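Local coordinates for protein lysine-sensitive aspartokinase 3 (Escherichia coli, PDB 2J0W) that phosphorylates L-aspartate with ATP to give 4-phospho-L-aspartate, the first step of lysine biosynthesis from aspartate, and is feedback-inhibited by lysine, at residues A[37-42]-A[199-204]; A[121-126]-A[180-185]. All blocks are in the same frame, centred on the assembly; numbering follows the deposited sequence.

In the fold
Both contacts lie in the amino acid kinase domain, with centres about 8 Å apart, and both reach the same mixed sheet, where strands 33-38 and 178-182 are parallel neighbours. Along the chain the order is 37-42, 121-126, 180-185, 199-204, so contact 2 falls wholly between the two halves of contact 1. Contact 1 joins the end of strand 33-38 to the start of helix 200-211; contact 2 sets helix 108-131 against strand 178-182. They meet directly, as Thr204 OG1 probably hydrogen-bonds Phe184 N and Ser39 O probably accepts from Ser122 OG. Bound aspartate touches both, so the substrate site is assembled from strand ends and helices far apart in sequence.

Contact 1 (A[37-42]-A[199-204]); sequences VLSASA and GGSDYT. With ASP (aspartic acid), chain B.
Ser39 and Ser201 meet through their hydroxyls, Ser201 OG donating to Ser39 OG at 2.8 Å. In Ser201 the hydroxyl stands opposite the carbonyl carbon and beside its own backbone N (chi1 -71°), which turns it to Ser39 while that same N points to the ligand. Van der Waals contact is slight: the Val37 methyl CG1 lies 3.8 Å from the carbonyl oxygen Ser201 O, and 4.3 Å from the methyl CG2 of Thr204. The pairing brings the C-terminal end of strand 33-38, an inner strand of the amino acid kinase sheet, up to the first turn of helix 200-211, where the substrate aspartate binds. Backbone N-H groups grip it at both ends: Gly199 N reaches OXT of the aspartate at 3.2 Å in a nearly straight bond (165°), and Ser201 N holds its OD2 at 2.8 Å. The helix start would probably favour the negative charge of that side-chain carboxylate. Its other oxygen, OD1, lies 3.4 Å from Ser39 OG. Arg198, Glu119 and Thr45 also hydrogen-bond the ligand. Within the turn, Gly200 O accepts from both Thr204 N and Thr204 OG1, the hydroxyl coming from above the carbonyl plane at 3.2 Å; the hydroxyl is also hydrogen-bonded to Phe184 N.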
# COMPACT_ATOMS: atom_id res chain seq x y z
N VAL A 37 -36.59 -6.10 13.32
CA VAL A 37 -35.83 -6.94 12.43
C VAL A 37 -35.25 -8.07 13.25
O VAL A 37 -34.54 -7.83 14.22
CB VAL A 37 -34.73 -6.12 11.74
CG1 VAL A 37 -33.80 -7.03 10.95
CG2 VAL A 37 -35.36 -5.09 10.83
N LEU A 38 -35.57 -9.30 12.87
CA LEU A 38 -35.07 -10.46 13.61
C LEU A 38 -34.16 -11.34 12.80
O LEU A 38 -34.33 -11.48 11.59
CB LEU A 38 -36.23 -11.33 14.08
CG LEU A 38 -37.31 -10.78 15.00
CD1 LEU A 38 -38.34 -11.89 15.23
CD2 LEU A 38 -36.71 -10.32 16.32
N SER A 39 -33.18 -11.91 13.48
CA SER A 39 -32.25 -12.85 12.87
C SER A 39 -32.92 -14.14 13.30
O SER A 39 -33.91 -14.11 14.02
CB SER A 39 -30.86 -12.79 13.52
OG SER A 39 -30.17 -11.59 13.27
N ALA A 40 -32.39 -15.28 12.88
CA ALA A 40 -32.97 -16.55 13.27
C ALA A 40 -32.44 -16.83 14.67
O ALA A 40 -31.44 -16.24 15.10
CB ALA A 40 -32.54 -17.64 12.31
N SER A 41 -33.10 -17.72 15.39
CA SER A 41 -32.67 -18.06 16.74
C SER A 41 -31.25 -18.64 16.76
O SER A 41 -30.83 -19.30 15.82
CB SER A 41 -33.66 -19.04 17.36
OG SER A 41 -34.95 -18.47 17.37
N ALA A 42 -30.54 -18.37 17.85
CA ALA A 42 -29.17 -18.85 18.02
C ALA A 42 -29.03 -20.28 17.53
O ALA A 42 -29.88 -21.12 17.81
CB ALA A 42 -28.78 -18.77 19.48
N GLY A 199 -24.13 -12.17 9.52
CA GLY A 199 -24.28 -10.95 10.29
C GLY A 199 -25.07 -9.88 9.57
O GLY A 199 -25.22 -8.76 10.06
N GLY A 200 -25.59 -10.25 8.41
CA GLY A 200 -26.34 -9.33 7.58
C GLY A 200 -27.61 -8.77 8.18
O GLY A 200 -28.20 -7.83 7.63
N SER A 201 -28.07 -9.34 9.28
CA SER A 201 -29.29 -8.80 9.88
C SER A 201 -29.08 -7.36 10.35
O SER A 201 -30.04 -6.60 10.45
CB SER A 201 -29.77 -9.67 11.04
OG SER A 201 -30.29 -10.90 10.56
N ASP A 202 -27.83 -6.98 10.66
CA ASP A 202 -27.53 -5.61 11.11
C ASP A 202 -27.72 -4.71 9.91
O ASP A 202 -28.35 -3.64 9.98
CB ASP A 202 -26.08 -5.45 11.57
CG ASP A 202 -25.79 -6.15 12.87
OD1 ASP A 202 -26.65 -6.10 13.78
OD2 ASP A 202 -24.69 -6.75 12.97
N TYR A 203 -27.15 -5.16 8.81
CA TYR A 203 -27.20 -4.43 7.57
C TYR A 203 -28.65 -4.17 7.19
O TYR A 203 -29.02 -3.04 6.85
CB TYR A 203 -26.45 -5.22 6.50
CG TYR A 203 -26.15 -4.44 5.24
CD1 TYR A 203 -26.15 -3.04 5.24
CD2 TYR A 203 -25.83 -5.10 4.06
CE1 TYR A 203 -25.84 -2.33 4.09
CE2 TYR A 203 -25.52 -4.40 2.90
CZ TYR A 203 -25.53 -3.02 2.92
OH TYR A 203 -25.18 -2.32 1.79
N THR A 204 -29.49 -5.20 7.28
CA THR A 204 -30.89 -5.05 6.92
C THR A 204 -31.56 -3.96 7.74
O THR A 204 -32.37 -3.19 7.24
CB THR A 204 -31.67 -6.36 7.15
OG1 THR A 204 -31.12 -7.40 6.34
CG2 THR A 204 -33.14 -6.17 6.80
N ASP B . -28.88 -15.16 10.69
CA ASP B . -27.67 -14.76 9.99
C ASP B . -26.49 -15.43 10.73
O ASP B . -26.75 -16.27 11.62
CB ASP B . -27.58 -13.21 9.93
CG ASP B . -27.36 -12.47 11.27
OD1 ASP B . -27.25 -13.16 12.33
OD2 ASP B . -27.29 -11.19 11.27
OXT ASP B . -25.30 -15.06 10.43

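Contact 2 (A[121-126]-A[180-185]). With ASP (aspartic acid), chain B.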
# COMPACT_ATOMS: atom_id res chain seq x y z
N MET A 121 -38.82 -18.64 10.24
CA MET A 121 -39.43 -19.25 11.42
C MET A 121 -39.38 -18.34 12.64
O MET A 121 -40.35 -18.24 13.37
CB MET A 121 -38.76 -20.60 11.74
CG MET A 121 -39.06 -21.67 10.71
SD MET A 121 -37.94 -23.06 10.81
CE MET A 121 -38.83 -24.09 11.90
N SER A 122 -38.26 -17.67 12.87
CA SER A 122 -38.16 -16.79 14.03
C SER A 122 -39.17 -15.64 13.99
O SER A 122 -39.84 -15.39 14.97
CB SER A 122 -36.73 -16.23 14.16
OG SER A 122 -36.43 -15.31 13.12
N THR A 123 -39.29 -14.94 12.86
CA THR A 123 -40.25 -13.83 12.79
C THR A 123 -41.70 -14.29 12.90
O THR A 123 -42.54 -13.54 13.38
CB THR A 123 -40.12 -13.01 11.48
OG1 THR A 123 -40.21 -13.88 10.36
CG2 THR A 123 -38.80 -12.28 11.45
N LEU A 124 -42.00 -15.50 12.46
CA LEU A 124 -43.37 -16.00 12.56
C LEU A 124 -43.74 -16.21 14.02
O LEU A 124 -44.85 -15.89 14.44
CB LEU A 124 -43.53 -17.33 11.84
CG LEU A 124 -43.78 -17.22 10.34
CD1 LEU A 124 -44.04 -18.60 9.76
CD2 LEU A 124 -44.96 -16.31 10.10
N LEU A 125 -42.81 -16.74 14.79
CA LEU A 125 -43.06 -16.99 16.19
C LEU A 125 -43.14 -15.68 16.96
O LEU A 125 -44.04 -15.49 17.77
CB LEU A 125 -41.97 -17.89 16.77
CG LEU A 125 -41.85 -19.27 16.12
CD1 LEU A 125 -40.76 -20.07 16.81
CD2 LEU A 125 -43.19 -20.01 16.20
N PHE A 126 -42.21 -14.77 16.69
CA PHE A 126 -42.23 -13.52 17.42
C PHE A 126 -43.59 -12.83 17.31
O PHE A 126 -44.12 -12.36 18.32
CB PHE A 126 -41.13 -12.58 16.93
CG PHE A 126 -40.80 -11.48 17.90
CD1 PHE A 126 -40.16 -11.78 19.10
CD2 PHE A 126 -41.17 -10.16 17.65
CE1 PHE A 126 -39.88 -10.78 20.03
CE2 PHE A 126 -40.89 -9.16 18.57
CZ PHE A 126 -40.25 -9.47 19.76
N ILE A 180 -43.25 -6.96 11.83
CA ILE A 180 -42.11 -7.80 12.15
C ILE A 180 -41.65 -8.44 10.85
O ILE A 180 -42.46 -9.03 10.11
CB ILE A 180 -42.53 -8.88 13.17
CG1 ILE A 180 -43.23 -8.21 14.34
CG2 ILE A 180 -41.31 -9.67 13.64
CD1 ILE A 180 -42.48 -7.01 14.87
N THR A 181 -40.37 -8.29 10.54
CA THR A 181 -39.84 -8.87 9.32
C THR A 181 -38.45 -9.45 9.56
O THR A 181 -37.93 -9.38 10.69
CB THR A 181 -39.82 -7.82 8.17
OG1 THR A 181 -39.47 -8.48 6.96
CG2 THR A 181 -38.82 -6.67 8.47
N GLN A 182 -37.83 -10.01 8.53
CA GLN A 182 -36.52 -10.63 8.69
C GLN A 182 -35.31 -9.96 8.06
O GLN A 182 -35.36 -9.47 6.93
CB GLN A 182 -36.59 -12.08 8.19
CG GLN A 182 -37.32 -12.26 6.87
CD GLN A 182 -38.82 -12.03 6.97
OE1 GLN A 182 -39.45 -11.58 6.01
NE2 GLN A 182 -39.40 -12.35 8.13
N GLY A 183 -34.20 -9.94 8.78
CA GLY A 183 -33.00 -9.34 8.22
C GLY A 183 -32.21 -10.45 7.54
O GLY A 183 -32.66 -11.60 7.54
N PHE A 184 -31.06 -10.11 6.96
CA PHE A 184 -30.18 -11.09 6.31
C PHE A 184 -30.60 -11.61 4.93
O PHE A 184 -29.74 -11.99 4.12
CB PHE A 184 -29.98 -12.26 7.27
CG PHE A 184 -29.15 -13.38 6.72
CD1 PHE A 184 -27.85 -13.14 6.27
CD2 PHE A 184 -29.61 -14.69 6.77
CE1 PHE A 184 -27.01 -14.20 5.89
CE2 PHE A 184 -28.77 -15.77 6.40
CZ PHE A 184 -27.47 -15.52 5.96
N ILE A 185 -31.91 -11.64 4.65
CA ILE A 185 -32.37 -12.15 3.36
C ILE A 185 -32.95 -11.14 2.39
O ILE A 185 -33.37 -10.04 2.76
CB ILE A 185 -33.43 -13.25 3.54
CG1 ILE A 185 -34.72 -12.65 4.11
CG2 ILE A 185 -32.90 -14.32 4.47
CD1 ILE A 185 -35.84 -13.67 4.24
N ASP B . -28.88 -15.16 10.69
CA ASP B . -27.67 -14.76 9.99
C ASP B . -26.49 -15.43 10.73
O ASP B . -26.75 -16.27 11.62
CB ASP B . -27.58 -13.21 9.93
CG ASP B . -27.36 -12.47 11.27
OD1 ASP B . -27.25 -13.16 12.33
OD2 ASP B . -27.29 -11.19 11.27
OXT ASP B . -25.30 -15.06 10.43
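Thr123 turns its methyl CG2 to strand 180-182 because OG1 takes the place between backbone N and carbonyl carbon (chi1 54°), leaving CG2 opposite the carbonyl carbon. Gln182 starts in the equivalent rotamer (chi1 45°) and bends again at chi2, which swings its amide back to the helix across the Thr123 side chain at about a right angle. NE2 of Gln182 thus comes to 2.8 Å from Thr123 OG1 and 3.4 Å from Thr123 CG2. Both polar ends have firm partners beyond the pair: Trp139 NE1 is hydrogen-bonded to Thr123 OG1, and Val142 N to Gln182 OE1. The Thr123 methyl also lies close to the strand backbone, CG2 being 3.1 Å from Thr181 O. One helical turn on, the Phe126 ring and Ile180 form the apolar part, with CG2 of Ile180 meeting CD2 of Phe126 obliquely at 4.0 Å. Leu38 of the neighbouring strand packs on both Thr123 and Phe126. Past the strand end, Phe184 lays one face of its ring against the bound aspartate, whose CA sits 3.7 Å above the ring centre. The nearest approach is between Phe184 CG and the aspartate CB, at 3.6 Å. An alanine here would strip that face from the ligand and would probably leave the substrate's CA and CB without their apolar floor and freer to shift. Helix 108-131 runs almost antiparallel to the strand (171°) with axes 7.8 Å apart, the layering of helix on sheet found in the alpha/beta amino acid kinase fold, in which the substrate pocket opens where the parallel strands end.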